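Local atomic coordinates of esterase (Rhizomucor miehei, PDB entry 4WY5), a protein that probably hydrolyses carboxylic esters as a carboxylesterase of the alpha/beta hydrolase fold. Residues G4-H9 with A259-L264. Sequence-based numbering, arbitrary orientation.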
# COMPACT_ATOMS: atom_id res chain seq x y z
N GLY A 4 -18.73 -9.56 3.10
CA GLY A 4 -18.86 -10.57 4.14
C GLY A 4 -18.36 -11.90 3.66
O GLY A 4 -18.35 -12.90 4.40
N ASN A 5 -17.89 -11.88 2.42
CA ASN A 5 -17.57 -13.09 1.68
C ASN A 5 -16.53 -12.99 0.53
O ASN A 5 -16.51 -13.88 -0.31
CB ASN A 5 -18.89 -13.66 1.13
CG ASN A 5 -19.72 -12.62 0.36
OD1 ASN A 5 -19.25 -11.52 0.08
ND2 ASN A 5 -20.97 -12.97 0.04
N PRO A 6 -15.64 -11.96 0.51
CA PRO A 6 -14.59 -12.13 -0.51
C PRO A 6 -13.61 -13.28 -0.21
O PRO A 6 -13.51 -13.73 0.94
CB PRO A 6 -13.85 -10.78 -0.50
CG PRO A 6 -14.12 -10.21 0.85
CD PRO A 6 -15.54 -10.64 1.16
N PRO A 7 -12.90 -13.75 -1.25
CA PRO A 7 -11.82 -14.74 -1.09
C PRO A 7 -10.66 -14.28 -0.19
O PRO A 7 -10.32 -13.08 -0.14
CB PRO A 7 -11.31 -14.95 -2.54
CG PRO A 7 -12.44 -14.51 -3.44
CD PRO A 7 -13.18 -13.44 -2.67
N ILE A 8 -10.06 -15.23 0.53
CA ILE A 8 -8.82 -14.99 1.26
C ILE A 8 -7.73 -15.91 0.68
O ILE A 8 -8.04 -16.94 0.08
CB ILE A 8 -8.98 -15.25 2.78
CG1 ILE A 8 -9.39 -16.70 3.05
CG2 ILE A 8 -10.00 -14.29 3.39
CD1 ILE A 8 -9.46 -17.08 4.54
N HIS A 9 -6.46 -15.55 0.89
CA HIS A 9 -5.35 -16.36 0.40
C HIS A 9 -5.36 -17.76 1.05
O HIS A 9 -5.63 -17.90 2.25
CB HIS A 9 -4.01 -15.65 0.67
CG HIS A 9 -2.84 -16.24 -0.05
ND1 HIS A 9 -2.27 -17.45 0.32
CD2 HIS A 9 -2.11 -15.78 -1.10
CE1 HIS A 9 -1.25 -17.70 -0.48
NE2 HIS A 9 -1.13 -16.72 -1.35
N ALA A 259 -7.00 -4.82 7.25
CA ALA A 259 -7.16 -6.10 6.55
C ALA A 259 -8.60 -6.30 6.04
O ALA A 259 -9.55 -6.01 6.77
CB ALA A 259 -6.75 -7.26 7.46
N GLU A 260 -8.75 -6.78 4.80
CA GLU A 260 -10.07 -6.87 4.18
C GLU A 260 -11.06 -7.75 4.96
O GLU A 260 -12.21 -7.36 5.14
CB GLU A 260 -9.98 -7.40 2.73
CG GLU A 260 -11.37 -7.48 2.05
CD GLU A 260 -11.33 -7.94 0.60
OE1 GLU A 260 -10.60 -8.92 0.30
OE2 GLU A 260 -12.05 -7.33 -0.24
N SER A 261 -10.62 -8.93 5.39
CA SER A 261 -11.50 -9.84 6.12
C SER A 261 -11.15 -9.85 7.61
O SER A 261 -10.49 -10.78 8.10
CB SER A 261 -11.41 -11.26 5.54
OG SER A 261 -11.97 -11.32 4.23
N ASP A 262 -11.63 -8.83 8.32
CA ASP A 262 -11.21 -8.56 9.69
C ASP A 262 -12.27 -7.71 10.38
O ASP A 262 -12.58 -6.61 9.89
CB ASP A 262 -9.84 -7.85 9.67
CG ASP A 262 -9.29 -7.55 11.07
OD1 ASP A 262 -10.01 -7.78 12.08
OD2 ASP A 262 -8.13 -7.05 11.17
N VAL A 263 -12.78 -8.17 11.53
CA VAL A 263 -13.83 -7.44 12.27
C VAL A 263 -13.42 -6.00 12.61
O VAL A 263 -14.27 -5.10 12.63
CB VAL A 263 -14.24 -8.15 13.62
CG1 VAL A 263 -14.92 -9.45 13.34
CG2 VAL A 263 -13.03 -8.37 14.52
N LEU A 264 -12.12 -5.78 12.85
CA LEU A 264 -11.59 -4.45 13.21
C LEU A 264 -11.35 -3.53 12.00
O LEU A 264 -10.84 -2.41 12.15
CB LEU A 264 -10.27 -4.60 13.97
CG LEU A 264 -10.25 -5.42 15.28
CD1 LEU A 264 -8.82 -5.51 15.82
CD2 LEU A 264 -11.18 -4.81 16.32
O HOH W 1 -13.91 -13.22 3.52
O HOH W 2 -10.39 -11.08 1.91
O HOH W 3 -10.18 -10.70 -2.04
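Ile8 and Ser261 have the closest CA atoms across the two segments, 7.6 Å apart, where the irregular N-terminal segment 4-9, drawn out from Pro6 to His9, passes the corner that the chain turns at Glu260. Direct touching is slight, and water does much of the joining. Pro6 CG sits over the face of the Glu260 carboxylate, 3.6 Å from Glu260 CD and almost equally near both oxygens. Glu260 arrives there on a fully extended chain, CG anti to the backbone N (chi1 -179°). The methyl branch CG2 of Ile8 rests on Ser261, 3.7 Å from Ser261 OG. That hydroxyl donates to one water, 2.8 Å from Ser261 OG, which in turn donates to Pro7 O and Glu260 OE1; a second water links the same two oxygens, and a third joins Pro6 O to Ser261 OG. Glu260 OE1 thus takes two water bonds as well as one from Gly289 N. Next along, Asp262 OD1 caps Leu264 N, while Asp262 OD2 is hydrogen-bonded to His292 ND1, consistent with a Ser-His-Asp triad. Gln273 of the second subunit packs on Pro6 and Pro7. The contact sets the lead-in to helix 10-19 beside the loop between strand 254-259 and helix 265-277.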